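Putative enoyl-CoA hydratase (Streptomyces avermitilis, PDB 3GKB) is a putative enoyl-CoA hydratase of the crotonase-like family, probably acting on acyl-CoA thioesters, although its substrate has not been established. Local coordinates at residues N30-T42 with V70-L84. Sequence-based numbering, arbitrary orientation.
Sequences NVIGATMMRELRT and VDMRIGEKMDALQEL
D71 sets CB 3.8 Å from G33 CA, and its carboxylate reaches helix 34-42 through a water that accepts from A34 N and donates to OD2. OD1 closes an Asx turn, met by R73 N from well above the carboxylate plane, and accepts from Q262 NE2, so three bonds fix the group's rotation. At the R41 guanidinium, L84 CD2 lies at the edge, too close in the model to carry weight. The backbones join at a single bridge, I32 with V70, where D71 N donates to I32 O at 2.8 Å, nearly straight at hydrogen (166°) yet well above the carbonyl plane. Beyond it the axes of helix segments 34-42 and 78-84 approach to 10.2 Å and run roughly parallel (23°); L84 enters as a knob among A34, M37, R38 and R41, with CD1 3.8 Å from M37 CB and 3.6 Å from A34 O. Cutting L84 back to an alanine would probably cost A34 and M37 their contacts with CD1 and leave a gap among these four residues. I74, its CG1 anti to the backbone N (chi1 -158°), sends CD1 to 3.8 Å from M37 SD, the side chains crossing near a right angle. Thus a backbone bond and one water tie D71 to I32 and A34, while apolar contacts centred on L84, with a weak water link from R38 NH1 to A80 O, join the two helices of this crotonase-like fold.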
loop_
_atom_site.group_PDB
_atom_site.type_symbol
_atom_site.label_atom_id
_atom_site.label_comp_id
_atom_site.label_asym_id
_atom_site.label_seq_id
_atom_site.Cartn_x
_atom_site.Cartn_y
_atom_site.Cartn_z
ATOM N N ASN B 30 24.540 9.525 17.389
ATOM C CA ASN B 30 23.824 8.250 17.490
ATOM C C ASN B 30 24.120 7.311 16.319
ATOM O O ASN B 30 23.215 6.681 15.742
ATOM C CB ASN B 30 22.315 8.460 17.667
ATOM C CG ASN B 30 21.907 8.628 19.126
ATOM O OD1 ASN B 30 22.732 8.980 20.003
ATOM N ND2 ASN B 30 20.621 8.393 19.401
ATOM N N VAL B 31 25.404 7.167 15.995
ATOM C CA VAL B 31 25.755 6.121 15.029
ATOM C C VAL B 31 25.488 4.771 15.671
ATOM O O VAL B 31 25.521 4.627 16.886
ATOM C CB VAL B 31 27.216 6.180 14.485
ATOM C CG1 VAL B 31 27.533 7.516 13.862
ATOM C CG2 VAL B 31 28.206 5.796 15.525
ATOM N N ILE B 32 25.159 3.807 14.836
ATOM C CA ILE B 32 25.023 2.399 15.214
ATOM C C ILE B 32 26.360 1.726 14.985
ATOM O O ILE B 32 26.736 1.392 13.838
ATOM C CB ILE B 32 23.996 1.676 14.344
ATOM C CG1 ILE B 32 22.651 2.397 14.366
ATOM C CG2 ILE B 32 23.846 0.219 14.812
ATOM C CD1 ILE B 32 21.749 1.953 13.210
ATOM N N GLY B 33 27.092 1.545 16.066
ATOM C CA GLY B 33 28.378 0.847 16.028
ATOM C C GLY B 33 28.248 -0.569 16.549
ATOM O O GLY B 33 27.140 -1.035 16.917
ATOM N N ALA B 34 29.378 -1.274 16.583
ATOM C CA ALA B 34 29.396 -2.661 17.038
ATOM C C ALA B 34 28.940 -2.799 18.481
ATOM O O ALA B 34 28.230 -3.762 18.813
ATOM C CB ALA B 34 30.781 -3.288 16.867
ATOM N N THR B 35 29.321 -1.835 19.322
ATOM C CA THR B 35 28.908 -1.839 20.708
ATOM C C THR B 35 27.395 -1.696 20.836
ATOM O O THR B 35 26.766 -2.462 21.555
ATOM C CB THR B 35 29.667 -0.783 21.562
ATOM O OG1 THR B 35 31.076 -1.075 21.517
ATOM C CG2 THR B 35 29.192 -0.840 23.008
ATOM N N MET B 36 26.795 -0.757 20.108
ATOM C CA MET B 36 25.330 -0.626 20.163
ATOM C C MET B 36 24.617 -1.894 19.676
ATOM O O MET B 36 23.611 -2.300 20.258
ATOM C CB MET B 36 24.809 0.587 19.370
ATOM C CG MET B 36 23.288 0.848 19.572
ATOM S SD MET B 36 22.528 2.148 18.511
ATOM C CE MET B 36 23.252 3.647 19.267
ATOM N N MET B 37 25.119 -2.484 18.605
ATOM C CA MET B 37 24.537 -3.702 18.044
ATOM C C MET B 37 24.511 -4.818 19.106
ATOM O O MET B 37 23.531 -5.548 19.243
ATOM C CB MET B 37 25.324 -4.136 16.796
ATOM C CG MET B 37 25.151 -3.221 15.575
ATOM S SD MET B 37 26.227 -3.468 14.135
ATOM C CE MET B 37 25.548 -4.987 13.502
ATOM N N ARG B 38 25.599 -4.929 19.867
ATOM C CA ARG B 38 25.686 -5.950 20.908
ATOM C C ARG B 38 24.759 -5.620 22.076
ATOM O O ARG B 38 24.078 -6.512 22.601
ATOM C CB ARG B 38 27.156 -6.088 21.360
ATOM C CG ARG B 38 27.412 -7.071 22.448
ATOM C CD ARG B 38 28.925 -7.348 22.526
ATOM N NE ARG B 38 29.693 -6.221 23.060
ATOM C CZ ARG B 38 30.398 -5.320 22.360
ATOM N NH1 ARG B 38 30.474 -5.346 21.025
ATOM N NH2 ARG B 38 31.051 -4.368 23.023
ATOM N N GLU B 39 24.703 -4.343 22.457
ATOM C CA GLU B 39 23.885 -3.924 23.594
ATOM C C GLU B 39 22.390 -4.049 23.264
ATOM O O GLU B 39 21.606 -4.440 24.124
ATOM C CB GLU B 39 24.234 -2.503 24.068
ATOM C CG GLU B 39 25.608 -2.400 24.723
ATOM C CD GLU B 39 25.921 -1.028 25.275
ATOM O OE1 GLU B 39 25.242 -0.033 24.930
ATOM O OE2 GLU B 39 26.894 -0.937 26.059
ATOM N N LEU B 40 22.008 -3.708 22.032
ATOM C CA LEU B 40 20.633 -3.914 21.578
ATOM C C LEU B 40 20.230 -5.393 21.668
ATOM O O LEU B 40 19.127 -5.733 22.133
ATOM C CB LEU B 40 20.456 -3.426 20.127
ATOM C CG LEU B 40 20.282 -1.933 19.954
ATOM C CD1 LEU B 40 20.540 -1.547 18.497
ATOM C CD2 LEU B 40 18.848 -1.502 20.404
ATOM N N ARG B 41 21.107 -6.282 21.225
ATOM C CA ARG B 41 20.822 -7.706 21.311
ATOM C C ARG B 41 20.614 -8.137 22.756
ATOM O O ARG B 41 19.645 -8.838 23.076
ATOM C CB ARG B 41 21.950 -8.525 20.682
ATOM C CG ARG B 41 21.554 -9.983 20.502
ATOM C CD ARG B 41 22.490 -10.733 19.561
ATOM N NE ARG B 41 23.693 -11.109 20.310
ATOM C CZ ARG B 41 24.940 -10.683 20.075
ATOM N NH1 ARG B 41 25.213 -9.842 19.086
ATOM N NH2 ARG B 41 25.941 -11.108 20.840
ATOM N N THR B 42 21.521 -7.718 23.632
ATOM C CA THR B 42 21.412 -8.051 25.062
ATOM C C THR B 42 20.105 -7.571 25.677
ATOM O O THR B 42 19.396 -8.351 26.339
ATOM C CB THR B 42 22.610 -7.490 25.870
ATOM O OG1 THR B 42 23.826 -8.004 25.318
ATOM C CG2 THR B 42 22.509 -7.899 27.335
ATOM N N VAL B 70 24.859 3.245 10.261
ATOM C CA VAL B 70 25.891 2.365 10.791
ATOM C C VAL B 70 27.252 3.061 10.744
ATOM O O VAL B 70 27.568 3.779 9.805
ATOM C CB VAL B 70 25.912 1.027 10.013
ATOM C CG1 VAL B 70 27.123 0.184 10.404
ATOM C CG2 VAL B 70 24.607 0.245 10.282
ATOM N N ASP B 71 28.035 2.828 11.777
ATOM C CA ASP B 71 29.361 3.398 11.925
ATOM C C ASP B 71 30.184 3.110 10.674
ATOM O O ASP B 71 30.381 1.965 10.266
ATOM C CB ASP B 71 30.010 2.794 13.172
ATOM C CG ASP B 71 31.434 3.301 13.414
ATOM O OD1 ASP B 71 31.861 4.274 12.734
ATOM O OD2 ASP B 71 32.112 2.679 14.279
ATOM N N MET B 72 30.657 4.167 10.049
ATOM C CA MET B 72 31.391 4.031 8.788
ATOM C C MET B 72 32.794 3.412 9.008
ATOM O O MET B 72 33.449 3.006 8.054
ATOM C CB MET B 72 31.489 5.403 8.122
ATOM C CG MET B 72 30.146 5.885 7.443
ATOM S SD MET B 72 30.085 7.707 7.120
ATOM C CE MET B 72 31.062 7.855 5.682
ATOM N N ARG B 73 33.243 3.392 10.256
ATOM C CA ARG B 73 34.497 2.744 10.637
ATOM C C ARG B 73 34.310 1.322 11.161
ATOM O O ARG B 73 35.275 0.716 11.661
ATOM C CB ARG B 73 35.201 3.561 11.709
ATOM C CG ARG B 73 35.493 4.986 11.314
ATOM C CD ARG B 73 36.622 5.500 12.157
ATOM N NE ARG B 73 37.233 6.660 11.555
ATOM C CZ ARG B 73 36.886 7.906 11.810
ATOM N NH1 ARG B 73 35.895 8.174 12.660
ATOM N NH2 ARG B 73 37.528 8.896 11.193
ATOM N N ILE B 74 33.101 0.771 11.042
ATOM C CA ILE B 74 32.820 -0.544 11.621
ATOM C C ILE B 74 33.681 -1.673 11.002
ATOM O O ILE B 74 33.897 -2.693 11.629
ATOM C CB ILE B 74 31.296 -0.889 11.555
ATOM C CG1 ILE B 74 30.964 -1.945 12.612
ATOM C CG2 ILE B 74 30.859 -1.271 10.138
ATOM C CD1 ILE B 74 29.505 -2.085 12.885
ATOM N N GLY B 75 34.176 -1.465 9.787
ATOM C CA GLY B 75 34.968 -2.473 9.098
ATOM C C GLY B 75 36.430 -2.430 9.451
ATOM O O GLY B 75 37.196 -3.274 8.979
ATOM N N GLU B 76 36.828 -1.434 10.247
ATOM C CA GLU B 76 38.211 -1.284 10.687
ATOM C C GLU B 76 38.540 -2.266 11.817
ATOM O O GLU B 76 39.700 -2.577 12.024
ATOM C CB GLU B 76 38.500 0.159 11.138
ATOM C CG GLU B 76 38.420 1.199 10.010
ATOM C CD GLU B 76 38.652 2.649 10.480
ATOM O OE1 GLU B 76 39.119 2.864 11.623
ATOM O OE2 GLU B 76 38.359 3.581 9.702
ATOM N N LYS B 77 37.530 -2.751 12.538
ATOM C CA LYS B 77 37.712 -3.766 13.580
ATOM C C LYS B 77 36.834 -4.968 13.314
ATOM O O LYS B 77 35.762 -5.138 13.954
ATOM C CB LYS B 77 37.392 -3.195 14.963
ATOM C CG LYS B 77 38.333 -2.117 15.437
ATOM C CD LYS B 77 38.134 -1.851 16.947
ATOM C CE LYS B 77 38.949 -0.672 17.453
ATOM N NZ LYS B 77 40.321 -1.057 17.897
ATOM N N MET B 78 37.292 -5.828 12.392
ATOM C CA MET B 78 36.473 -6.951 11.947
ATOM C C MET B 78 36.227 -7.979 13.066
ATOM O O MET B 78 35.213 -8.680 13.039
ATOM C CB MET B 78 37.052 -7.631 10.692
ATOM C CG MET B 78 36.942 -6.797 9.403
ATOM S SD MET B 78 35.287 -6.349 8.919
ATOM C CE MET B 78 34.473 -7.934 8.762
ATOM N N ASP B 79 37.127 -8.059 14.039
ATOM C CA ASP B 79 36.931 -8.963 15.170
ATOM C C ASP B 79 35.630 -8.675 15.951
ATOM O O ASP B 79 34.919 -9.603 16.314
ATOM C CB ASP B 79 38.127 -8.942 16.133
ATOM C CG ASP B 79 38.391 -7.565 16.726
ATOM O OD1 ASP B 79 38.117 -6.556 16.043
ATOM O OD2 ASP B 79 38.893 -7.496 17.879
ATOM N N ALA B 80 35.325 -7.407 16.210
ATOM C CA ALA B 80 34.066 -7.072 16.902
ATOM C C ALA B 80 32.900 -7.468 16.005
ATOM O O ALA B 80 31.870 -7.991 16.456
ATOM C CB ALA B 80 34.006 -5.572 17.239
ATOM N N LEU B 81 33.070 -7.230 14.716
ATOM C CA LEU B 81 32.032 -7.538 13.761
ATOM C C LEU B 81 31.937 -9.056 13.560
ATOM O O LEU B 81 30.843 -9.599 13.490
ATOM C CB LEU B 81 32.295 -6.784 12.437
ATOM C CG LEU B 81 31.132 -6.475 11.498
ATOM C CD1 LEU B 81 30.009 -5.727 12.193
ATOM C CD2 LEU B 81 31.649 -5.689 10.298
ATOM N N GLN B 82 33.077 -9.751 13.498
ATOM C CA GLN B 82 33.063 -11.218 13.379
ATOM C C GLN B 82 32.297 -11.903 14.537
ATOM O O GLN B 82 31.597 -12.886 14.319
ATOM C CB GLN B 82 34.488 -11.783 13.264
ATOM N N GLU B 83 32.414 -11.370 15.747
ATOM C CA GLU B 83 31.723 -11.922 16.915
ATOM C C GLU B 83 30.200 -11.761 16.823
ATOM O O GLU B 83 29.452 -12.688 17.161
ATOM C CB GLU B 83 32.257 -11.268 18.199
ATOM N N LEU B 84 29.749 -10.592 16.365
ATOM C CA LEU B 84 28.326 -10.340 16.093
ATOM C C LEU B 84 27.825 -11.241 14.970
ATOM O O LEU B 84 26.756 -11.810 15.078
ATOM C CB LEU B 84 28.093 -8.870 15.691
ATOM C CG LEU B 84 28.180 -7.846 16.829
ATOM C CD1 LEU B 84 28.313 -6.417 16.318
ATOM C CD2 LEU B 84 26.960 -7.973 17.736
HETATM O O HOH W 1 31.588 0.186 15.627
HETATM O O HOH W 2 31.044 -7.915 19.114
#